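IclR transcriptional regulator (Thermotoga maritima, PDB 1MKM) probably binds DNA through a winged helix-turn-helix domain and represses transcription as a member of the IclR family, with a zinc-binding C-terminal domain. Local coordinates at residues B[22-26]-B[27-31]; B[241-244]-B[245-249]; B[149-152]-B[153-157]; B[172-175]-B[176-180]. All blocks are in the same frame, centred on the assembly; numbering follows the deposited sequence.

Contact 1: B[22-26]-B[27-31]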
loop_
_atom_site.group_PDB
_atom_site.type_symbol
_atom_site.label_atom_id
_atom_site.label_comp_id
_atom_site.label_asym_id
_atom_site.label_seq_id
_atom_site.Cartn_x
_atom_site.Cartn_y
_atom_site.Cartn_z
ATOM N N GLY B 22 -15.580 -1.039 5.036
ATOM C CA GLY B 22 -15.291 -2.462 4.966
ATOM C C GLY B 22 -16.291 -3.211 4.093
ATOM O O GLY B 22 -16.707 -2.699 3.051
ATOM N N ASP B 23 -16.677 -4.420 4.501
ATOM C CA ASP B 23 -17.629 -5.218 3.715
ATOM C C ASP B 23 -18.785 -5.802 4.528
ATOM O O ASP B 23 -18.894 -5.558 5.730
ATOM C CB ASP B 23 -16.896 -6.347 3.000
ATOM C CG ASP B 23 -16.187 -7.255 3.956
ATOM O OD1 ASP B 23 -15.315 -8.025 3.502
ATOM O OD2 ASP B 23 -16.512 -7.193 5.164
ATOM N N VAL B 24 -19.635 -6.585 3.866
ATOM C CA VAL B 24 -20.795 -7.175 4.527
ATOM C C VAL B 24 -21.194 -8.542 3.941
ATOM O O VAL B 24 -21.148 -8.747 2.729
ATOM C CB VAL B 24 -22.012 -6.210 4.421
ATOM C CG1 VAL B 24 -22.564 -6.233 3.017
ATOM C CG2 VAL B 24 -23.081 -6.582 5.427
ATOM N N SER B 25 -21.607 -9.462 4.811
ATOM C CA SER B 25 -22.020 -10.809 4.402
ATOM C C SER B 25 -23.520 -10.868 4.197
ATOM O O SER B 25 -24.254 -10.055 4.756
ATOM C CB SER B 25 -21.667 -11.823 5.482
ATOM O OG SER B 25 -22.453 -11.596 6.642
ATOM N N VAL B 26 -23.977 -11.836 3.406
ATOM C CA VAL B 26 -25.405 -11.994 3.166
ATOM C C VAL B 26 -26.081 -12.104 4.525
ATOM O O VAL B 26 -27.133 -11.511 4.765
ATOM C CB VAL B 26 -25.719 -13.281 2.363
ATOM C CG1 VAL B 26 -24.973 -13.275 1.050
ATOM C CG2 VAL B 26 -25.338 -14.509 3.169
ATOM N N SER B 27 -25.451 -12.872 5.406
ATOM C CA SER B 27 -25.947 -13.104 6.754
ATOM C C SER B 27 -26.187 -11.805 7.505
ATOM O O SER B 27 -27.231 -11.624 8.129
ATOM C CB SER B 27 -24.945 -13.968 7.525
ATOM O OG SER B 27 -25.155 -13.893 8.923
ATOM N N GLU B 28 -25.218 -10.897 7.430
ATOM C CA GLU B 28 -25.291 -9.616 8.122
ATOM C C GLU B 28 -26.393 -8.687 7.618
ATOM O O GLU B 28 -27.070 -8.033 8.413
ATOM C CB GLU B 28 -23.928 -8.932 8.046
ATOM C CG GLU B 28 -22.832 -9.726 8.749
ATOM C CD GLU B 28 -21.442 -9.185 8.481
ATOM O OE1 GLU B 28 -20.480 -9.680 9.113
ATOM O OE2 GLU B 28 -21.310 -8.272 7.635
ATOM N N ILE B 29 -26.575 -8.626 6.302
ATOM C CA ILE B 29 -27.619 -7.782 5.740
ATOM C C ILE B 29 -28.979 -8.287 6.201
ATOM O O ILE B 29 -29.832 -7.500 6.618
ATOM C CB ILE B 29 -27.569 -7.766 4.203
ATOM C CG1 ILE B 29 -26.446 -6.829 3.752
ATOM C CG2 ILE B 29 -28.925 -7.344 3.632
ATOM C CD1 ILE B 29 -26.455 -6.503 2.277
ATOM N N ALA B 30 -29.173 -9.601 6.127
ATOM C CA ALA B 30 -30.428 -10.209 6.560
ATOM C C ALA B 30 -30.730 -9.754 7.996
ATOM O O ALA B 30 -31.779 -9.165 8.270
ATOM C CB ALA B 30 -30.326 -11.741 6.487
ATOM N N GLU B 31 -29.794 -10.013 8.903
ATOM C CA GLU B 31 -29.953 -9.620 10.298
ATOM C C GLU B 31 -30.158 -8.113 10.439
ATOM O O GLU B 31 -30.760 -7.640 11.405
ATOM C CB GLU B 31 -28.725 -10.047 11.107
ATOM C CG GLU B 31 -28.578 -11.555 11.281
ATOM C CD GLU B 31 -27.418 -11.932 12.191
ATOM O OE1 GLU B 31 -26.248 -11.719 11.793
ATOM O OE2 GLU B 31 -27.680 -12.435 13.307
#
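Val24 lays its CG2 against Ile29 CG1 at 3.8 Å where the two side chains cross at about a right angle, and this is the tightly packed half of the contact. Helix 6-19 closes over it with Phe16, Ile13 and Ile17, while Val26 and Ala30 turn to helix 37-50. On the other, polar half, Ser25 is the N-cap of helix 26-32, in the IclR helix-turn-helix domain. Glu28 reaches back past Val24 with its chain extended beyond CG (chi2 170°), and its OE2 takes the N-H of Ser25 at 3.1 Å, from above the carboxylate plane. In return Glu28 N donates to Ser25 OG, which completes a capping box, although that hydroxyl's position is less certain. Ile29 N to Ser25 O, 3.1 Å, begins the regular helical bonding. This side is only partly covered: Ser27 and Glu28 remain in part exposed, and Glu28 OE1 forms a salt bridge with Arg60. With Glu28 cut back to alanine, Ser25 N would probably lose its side-chain acceptor and Arg60 its salt-bridge partner, keeping the long, weak pairing with Asp23. A carboxylate in the first turn probably interacts favourably with the helix dipole, shared with an arginine of the wing hairpin.

Contact 2: B[241-244]-B[245-249]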
loop_
_atom_site.group_PDB
_atom_site.type_symbol
_atom_site.label_atom_id
_atom_site.label_comp_id
_atom_site.label_asym_id
_atom_site.label_seq_id
_atom_site.Cartn_x
_atom_site.Cartn_y
_atom_site.Cartn_z
ATOM N N GLU B 241 -13.249 34.375 -16.041
ATOM C CA GLU B 241 -13.433 35.030 -17.325
ATOM C C GLU B 241 -13.201 34.074 -18.494
ATOM O O GLU B 241 -13.999 34.024 -19.431
ATOM C CB GLU B 241 -12.495 36.237 -17.434
ATOM C CG GLU B 241 -12.411 36.820 -18.830
ATOM C CD GLU B 241 -11.651 38.125 -18.870
ATOM O OE1 GLU B 241 -10.565 38.195 -18.246
ATOM O OE2 GLU B 241 -12.139 39.072 -19.531
ATOM N N GLU B 242 -12.116 33.309 -18.433
ATOM C CA GLU B 242 -11.799 32.364 -19.505
ATOM C C GLU B 242 -12.869 31.295 -19.677
ATOM O O GLU B 242 -13.275 30.987 -20.804
ATOM C CB GLU B 242 -10.451 31.690 -19.243
ATOM C CG GLU B 242 -10.180 30.489 -20.140
ATOM C CD GLU B 242 -9.969 30.873 -21.585
ATOM O OE1 GLU B 242 -10.776 31.661 -22.115
ATOM O OE2 GLU B 242 -8.996 30.382 -22.196
ATOM N N ILE B 243 -13.309 30.726 -18.552
ATOM C CA ILE B 243 -14.337 29.686 -18.539
ATOM C C ILE B 243 -15.657 30.255 -19.020
ATOM O O ILE B 243 -16.294 29.697 -19.922
ATOM C CB ILE B 243 -14.566 29.114 -17.116
ATOM C CG1 ILE B 243 -13.277 28.484 -16.583
ATOM C CG2 ILE B 243 -15.684 28.084 -17.143
ATOM C CD1 ILE B 243 -13.275 28.263 -15.080
ATOM N N SER B 244 -16.069 31.360 -18.407
ATOM C CA SER B 244 -17.316 32.015 -18.766
ATOM C C SER B 244 -17.406 32.177 -20.276
ATOM O O SER B 244 -18.451 31.924 -20.876
ATOM C CB SER B 244 -17.394 33.376 -18.093
ATOM O OG SER B 244 -17.153 33.239 -16.707
ATOM N N ARG B 245 -16.299 32.589 -20.885
ATOM C CA ARG B 245 -16.247 32.764 -22.330
ATOM C C ARG B 245 -16.786 31.527 -23.033
ATOM O O ARG B 245 -17.729 31.617 -23.820
ATOM C CB ARG B 245 -14.807 33.033 -22.774
ATOM C CG ARG B 245 -14.309 34.413 -22.406
ATOM C CD ARG B 245 -12.843 34.573 -22.735
ATOM N NE ARG B 245 -12.402 35.954 -22.560
ATOM C CZ ARG B 245 -11.136 36.349 -22.639
ATOM N NH1 ARG B 245 -10.178 35.462 -22.884
ATOM N NH2 ARG B 245 -10.829 37.631 -22.484
ATOM N N LYS B 246 -16.186 30.374 -22.744
ATOM C CA LYS B 246 -16.617 29.111 -23.339
ATOM C C LYS B 246 -18.131 28.915 -23.220
ATOM O O LYS B 246 -18.760 28.333 -24.108
ATOM C CB LYS B 246 -15.884 27.936 -22.677
ATOM C CG LYS B 246 -14.575 27.530 -23.357
ATOM C CD LYS B 246 -13.668 28.723 -23.592
ATOM C CE LYS B 246 -12.298 28.304 -24.084
ATOM N NZ LYS B 246 -11.528 27.636 -23.003
ATOM N N LEU B 247 -18.709 29.403 -22.124
ATOM C CA LEU B 247 -20.152 29.297 -21.907
ATOM C C LEU B 247 -20.904 30.296 -22.781
ATOM O O LEU B 247 -22.037 30.675 -22.476
ATOM C CB LEU B 247 -20.498 29.550 -20.438
ATOM C CG LEU B 247 -20.409 28.370 -19.467
ATOM C CD1 LEU B 247 -19.005 27.801 -19.432
ATOM C CD2 LEU B 247 -20.835 28.850 -18.093
ATOM N N GLY B 248 -20.261 30.719 -23.864
ATOM C CA GLY B 248 -20.874 31.665 -24.775
ATOM C C GLY B 248 -21.163 33.008 -24.140
ATOM O O GLY B 248 -22.256 33.553 -24.295
ATOM N N TYR B 249 -20.190 33.545 -23.415
ATOM C CA TYR B 249 -20.369 34.844 -22.782
ATOM C C TYR B 249 -19.239 35.783 -23.169
ATOM O O TYR B 249 -19.502 36.739 -23.934
ATOM C CB TYR B 249 -20.415 34.703 -21.260
ATOM C CG TYR B 249 -20.553 36.025 -20.531
ATOM C CD1 TYR B 249 -21.536 36.945 -20.897
ATOM C CD2 TYR B 249 -19.732 36.338 -19.449
ATOM C CE1 TYR B 249 -21.702 38.140 -20.199
ATOM C CE2 TYR B 249 -19.890 37.534 -18.743
ATOM C CZ TYR B 249 -20.880 38.426 -19.124
ATOM O OH TYR B 249 -21.065 39.591 -18.419
ATOM O OXT TYR B 249 -18.104 35.543 -22.703
#
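Ser244 O is approached by two backbone N-H groups, Leu247 N at 2.8 Å and Tyr249 N at 3.5 Å, both weak because the bonds are strongly bent. Leu247 N is shared with Ile243 O. Arg245 N keeps a regular helical bond to Glu241 O. On the outer side, the aliphatic chain of Arg245 runs extended, and Glu241 CG lies over one face of its guanidinium. Glu241 OE2 joins Arg245 NH2 in a salt bridge of 3.5 Å, the carboxylate turned 46° from the guanidinium plane. Glu242 bends at its second torsion (chi2 68°), which brings OE1 to the guanidinium edge and OE2 toward Lys246; its pairs with Arg245 NH1 (3.9 Å) and Lys246 NZ (3.8 Å) are both long. These four residues make a salt-bridge network at the C-terminal end of helix 226-246, the last helix of the chain, where Leu247 is the first residue to leave helical angles and Gly248 follows with positive phi. On the inner side Ile243 and Leu247 lie side by side, CG2 to CD1 4.0 Å, and both pack on Ile204 of strand 197-205. Ser244 OG donates back to Ala240 O, while Ser244 CB meets the edge of the Tyr249 ring at CD2, 4.0 Å away; that ring also meets Phe205.

Contact 3: B[149-152]-B[153-157]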
loop_
_atom_site.group_PDB
_atom_site.type_symbol
_atom_site.label_atom_id
_atom_site.label_comp_id
_atom_site.label_asym_id
_atom_site.label_seq_id
_atom_site.Cartn_x
_atom_site.Cartn_y
_atom_site.Cartn_z
ATOM N N LYS B 149 -34.996 39.998 -9.472
ATOM C CA LYS B 149 -36.308 39.376 -9.304
ATOM C C LYS B 149 -36.172 38.016 -8.629
ATOM O O LYS B 149 -36.727 37.780 -7.550
ATOM C CB LYS B 149 -36.966 39.199 -10.674
ATOM C CG LYS B 149 -38.254 38.399 -10.655
ATOM C CD LYS B 149 -38.722 38.108 -12.070
ATOM C CE LYS B 149 -39.949 37.212 -12.075
ATOM N NZ LYS B 149 -40.293 36.766 -13.450
ATOM N N GLU B 150 -35.433 37.125 -9.287
ATOM C CA GLU B 150 -35.194 35.783 -8.778
ATOM C C GLU B 150 -34.594 35.917 -7.388
ATOM O O GLU B 150 -34.989 35.220 -6.451
ATOM C CB GLU B 150 -34.214 35.050 -9.688
ATOM C CG GLU B 150 -34.112 33.564 -9.406
ATOM C CD GLU B 150 -32.791 32.974 -9.864
ATOM O OE1 GLU B 150 -32.368 33.254 -11.008
ATOM O OE2 GLU B 150 -32.177 32.223 -9.080
ATOM N N LEU B 151 -33.632 36.829 -7.275
ATOM C CA LEU B 151 -32.939 37.101 -6.015
ATOM C C LEU B 151 -33.947 37.346 -4.901
ATOM O O LEU B 151 -34.049 36.572 -3.943
ATOM C CB LEU B 151 -32.039 38.335 -6.170
ATOM C CG LEU B 151 -31.308 38.840 -4.922
ATOM C CD1 LEU B 151 -30.360 37.762 -4.410
ATOM C CD2 LEU B 151 -30.540 40.111 -5.254
ATOM N N LYS B 152 -34.688 38.437 -5.058
ATOM C CA LYS B 152 -35.707 38.853 -4.107
ATOM C C LYS B 152 -36.488 37.667 -3.548
ATOM O O LYS B 152 -36.792 37.619 -2.349
ATOM C CB LYS B 152 -36.651 39.854 -4.787
ATOM C CG LYS B 152 -35.927 41.112 -5.278
ATOM C CD LYS B 152 -36.838 42.058 -6.050
ATOM C CE LYS B 152 -36.070 43.295 -6.510
ATOM N NZ LYS B 152 -36.921 44.212 -7.313
ATOM N N GLU B 153 -36.796 36.702 -4.412
ATOM C CA GLU B 153 -37.537 35.534 -3.970
ATOM C C GLU B 153 -36.692 34.632 -3.085
ATOM O O GLU B 153 -37.201 34.057 -2.120
ATOM C CB GLU B 153 -38.042 34.715 -5.152
ATOM C CG GLU B 153 -38.953 33.590 -4.693
ATOM C CD GLU B 153 -39.227 32.565 -5.765
ATOM O OE1 GLU B 153 -38.320 31.758 -6.065
ATOM O OE2 GLU B 153 -40.351 32.570 -6.306
ATOM N N TYR B 154 -35.410 34.495 -3.418
ATOM C CA TYR B 154 -34.523 33.646 -2.622
ATOM C C TYR B 154 -34.558 34.079 -1.164
ATOM O O TYR B 154 -34.889 33.289 -0.278
ATOM C CB TYR B 154 -33.075 33.730 -3.131
ATOM C CG TYR B 154 -32.082 32.912 -2.312
ATOM C CD1 TYR B 154 -31.871 31.560 -2.580
ATOM C CD2 TYR B 154 -31.381 33.486 -1.249
ATOM C CE1 TYR B 154 -30.984 30.798 -1.812
ATOM C CE2 TYR B 154 -30.497 32.730 -0.471
ATOM C CZ TYR B 154 -30.305 31.386 -0.760
ATOM O OH TYR B 154 -29.443 30.633 0.008
ATOM N N LEU B 155 -34.194 35.340 -0.925
ATOM C CA LEU B 155 -34.163 35.899 0.422
ATOM C C LEU B 155 -35.521 35.695 1.063
ATOM O O LEU B 155 -35.640 35.537 2.277
ATOM C CB LEU B 155 -33.833 37.394 0.376
ATOM C CG LEU B 155 -32.492 37.809 -0.235
ATOM C CD1 LEU B 155 -32.463 37.466 -1.715
ATOM C CD2 LEU B 155 -32.292 39.303 -0.046
ATOM N N LYS B 156 -36.545 35.691 0.218
ATOM C CA LYS B 156 -37.913 35.505 0.660
ATOM C C LYS B 156 -38.207 34.066 1.092
ATOM O O LYS B 156 -38.901 33.844 2.083
ATOM C CB LYS B 156 -38.868 35.918 -0.462
ATOM C CG LYS B 156 -39.093 37.428 -0.591
ATOM C CD LYS B 156 -39.850 37.789 -1.878
ATOM C CE LYS B 156 -40.887 36.734 -2.282
ATOM N NZ LYS B 156 -41.961 36.506 -1.275
ATOM N N ILE B 157 -37.670 33.094 0.359
ATOM C CA ILE B 157 -37.907 31.679 0.664
ATOM C C ILE B 157 -36.887 31.042 1.614
ATOM O O ILE B 157 -37.188 30.759 2.778
ATOM C CB ILE B 157 -37.943 30.825 -0.639
ATOM C CG1 ILE B 157 -39.006 31.374 -1.600
ATOM C CG2 ILE B 157 -38.234 29.363 -0.301
ATOM C CD1 ILE B 157 -39.095 30.631 -2.924
#
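Helix 148-157 of the C-terminal, effector-type domain supplies both halves of this contact, one turn packed on the next. Its apolar face is carried by Leu151 and Leu155, four residues apart, whose CD1 atoms are modelled 3.4 Å from each other, though the exact place of Leu155 CD1 is doubtful. Leu151 holds CG anti to the backbone N (chi1 176°), whereas Leu155 swings CG beside its own N (chi1 -60°); the two side chains cross obliquely. Among the backbone bonds Tyr154 N to Glu150 O, 3.1 Å, is sound. Glu153 N makes two weak bonds, to Lys149 O (3.3 Å) and Glu150 O (3.1 Å), and Lys156 N reaches Lys152 O weakly as well. The aliphatic part of Lys156 folds over that last carbonyl, with CG and CD close to Lys152 O. Lys149, Lys152 and Lys156 occupy the exposed side of the helix. Glu150 points elsewhere, with OE1 hydrogen-bonded to Tyr210. Leu151 packs on Leu178 of helix 171-184 and, like Tyr154, on Leu143 of helix 137-143, while the Tyr154 ring meets Phe107 in the loop between strands 98-105 and 108-115.

Contact 4: B[172-175]-B[176-180]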
loop_
_atom_site.group_PDB
_atom_site.type_symbol
_atom_site.label_atom_id
_atom_site.label_comp_id
_atom_site.label_asym_id
_atom_site.label_seq_id
_atom_site.Cartn_x
_atom_site.Cartn_y
_atom_site.Cartn_z
ATOM N N ARG B 172 -31.169 41.791 4.851
ATOM C CA ARG B 172 -30.825 43.170 4.502
ATOM C C ARG B 172 -29.300 43.246 4.442
ATOM O O ARG B 172 -28.722 43.939 3.599
ATOM C CB ARG B 172 -31.337 44.151 5.560
ATOM C CG ARG B 172 -32.826 44.073 5.850
ATOM C CD ARG B 172 -33.193 45.094 6.919
ATOM N NE ARG B 172 -34.511 44.858 7.503
ATOM C CZ ARG B 172 -35.019 45.568 8.508
ATOM N NH1 ARG B 172 -34.319 46.562 9.040
ATOM N NH2 ARG B 172 -36.221 45.279 8.994
ATOM N N VAL B 173 -28.661 42.518 5.354
ATOM C CA VAL B 173 -27.208 42.461 5.433
ATOM C C VAL B 173 -26.690 41.600 4.294
ATOM O O VAL B 173 -25.655 41.897 3.692
ATOM C CB VAL B 173 -26.752 41.824 6.744
ATOM C CG1 VAL B 173 -25.241 41.920 6.857
ATOM C CG2 VAL B 173 -27.437 42.503 7.915
ATOM N N LEU B 174 -27.421 40.524 4.016
ATOM C CA LEU B 174 -27.067 39.603 2.949
ATOM C C LEU B 174 -27.177 40.318 1.607
ATOM O O LEU B 174 -26.343 40.122 0.721
ATOM C CB LEU B 174 -27.997 38.384 2.986
ATOM C CG LEU B 174 -27.622 37.158 2.146
ATOM C CD1 LEU B 174 -28.464 35.976 2.587
ATOM C CD2 LEU B 174 -27.810 37.444 0.659
ATOM N N LYS B 175 -28.207 41.151 1.463
ATOM C CA LYS B 175 -28.421 41.903 0.227
ATOM C C LYS B 175 -27.261 42.887 0.056
ATOM O O LYS B 175 -26.598 42.900 -0.982
ATOM C CB LYS B 175 -29.765 42.649 0.285
ATOM C CG LYS B 175 -30.352 43.052 -1.076
ATOM C CD LYS B 175 -29.630 44.238 -1.711
ATOM C CE LYS B 175 -29.834 45.525 -0.905
ATOM N NZ LYS B 175 -29.155 46.717 -1.503
ATOM N N ARG B 176 -27.019 43.709 1.075
ATOM C CA ARG B 176 -25.918 44.666 1.019
ATOM C C ARG B 176 -24.660 43.863 0.731
ATOM O O ARG B 176 -23.904 44.173 -0.191
ATOM C CB ARG B 176 -25.765 45.403 2.357
ATOM C CG ARG B 176 -26.767 46.530 2.583
ATOM C CD ARG B 176 -26.488 47.263 3.892
ATOM N NE ARG B 176 -26.686 46.410 5.064
ATOM C CZ ARG B 176 -26.420 46.776 6.317
ATOM N NH1 ARG B 176 -25.940 47.984 6.576
ATOM N NH2 ARG B 176 -26.640 45.932 7.317
ATOM N N GLU B 177 -24.458 42.822 1.535
ATOM C CA GLU B 177 -23.317 41.924 1.403
ATOM C C GLU B 177 -23.143 41.551 -0.064
ATOM O O GLU B 177 -22.064 41.722 -0.637
ATOM C CB GLU B 177 -23.559 40.667 2.239
ATOM C CG GLU B 177 -22.349 40.172 3.001
ATOM C CD GLU B 177 -21.359 39.436 2.127
ATOM O OE1 GLU B 177 -20.925 40.000 1.097
ATOM O OE2 GLU B 177 -21.013 38.289 2.483
ATOM N N LEU B 178 -24.221 41.063 -0.672
ATOM C CA LEU B 178 -24.196 40.667 -2.075
ATOM C C LEU B 178 -23.737 41.791 -2.997
ATOM O O LEU B 178 -22.997 41.559 -3.955
ATOM C CB LEU B 178 -25.581 40.182 -2.529
ATOM C CG LEU B 178 -26.156 38.900 -1.916
ATOM C CD1 LEU B 178 -27.445 38.522 -2.627
ATOM C CD2 LEU B 178 -25.150 37.774 -2.045
ATOM N N GLU B 179 -24.174 43.013 -2.711
ATOM C CA GLU B 179 -23.802 44.147 -3.543
ATOM C C GLU B 179 -22.304 44.410 -3.441
ATOM O O GLU B 179 -21.644 44.697 -4.445
ATOM C CB GLU B 179 -24.600 45.384 -3.133
ATOM C CG GLU B 179 -24.815 46.361 -4.273
ATOM C CD GLU B 179 -25.919 47.352 -3.979
ATOM O OE1 GLU B 179 -25.773 48.136 -3.017
ATOM O OE2 GLU B 179 -26.937 47.341 -4.705
ATOM N N LYS B 180 -21.770 44.310 -2.226
ATOM C CA LYS B 180 -20.342 44.509 -2.012
ATOM C C LYS B 180 -19.648 43.559 -2.979
ATOM O O LYS B 180 -18.654 43.898 -3.621
ATOM C CB LYS B 180 -19.945 44.119 -0.586
ATOM C CG LYS B 180 -20.932 44.493 0.501
ATOM C CD LYS B 180 -20.332 44.161 1.863
ATOM C CE LYS B 180 -21.352 44.191 2.985
ATOM N NZ LYS B 180 -20.729 43.712 4.252
#
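The guanidinium of Arg176 is met at its edge, in plane, by Val173 CG2, which sits 3.6 Å from NH2; Arg172 O also lies at the edge, near the same plane. A bend at the third torsion (chi3 -65°) turns the head of Arg176 back along the helix to reach Val173. At its backbone, Arg176 N bonds to Arg172 O at 3.1 Å, nearly straight at the hydrogen (170°). The buried side is led by Leu174 and Leu178: Leu174 CD2 presses against CG and CD1 of Leu178, at 3.4 Å and 3.5 Å, both tighter than normal contact. Leu178 N to Leu174 O, 2.7 Å, ties the same pair through the backbone. Shortening Leu178 to alanine would probably open a gap beside Leu174 CD2 and cost Leu143 of helix 137-143 and Leu151 of helix 148-157 part of their packing. Toward solvent, Lys175 and Glu179 run side by side, with a long salt bridge, NZ to OE2 3.9 Å. Glu177 instead turns inward, its OE2 paired with Lys140. The whole is an amphipathic helix, 171-184, of the GAF-like IclR C-terminal domain, with the Glu177 side chain about 8 Å from that of Asp189, a zinc-binding residue.

Overall arrangement
Contact 1 stands apart in the DNA-binding-type domain, its centre about 47 to 52 Å from those of the other three and on the opposite side of the chain's centre. Contacts 3 and 4 come from successive helices and touch: Leu151 CD1 meets Leu178 CD1 at 3.5 Å, and Leu155 CD2 lies 4.2 Å from Lys175 CB, so the two helices pack through Leu151 and Leu178, with Leu155 against the CB of Lys175. Contact 2, at the end of the chain, is about 26 Å from contacts 3 and 4, centre to centre. Of contacts 3 and 4, the latter lies nearer a bound zinc ion: the Glu177 side chain is about 11 Å from it, against about 13 Å for that of Tyr154.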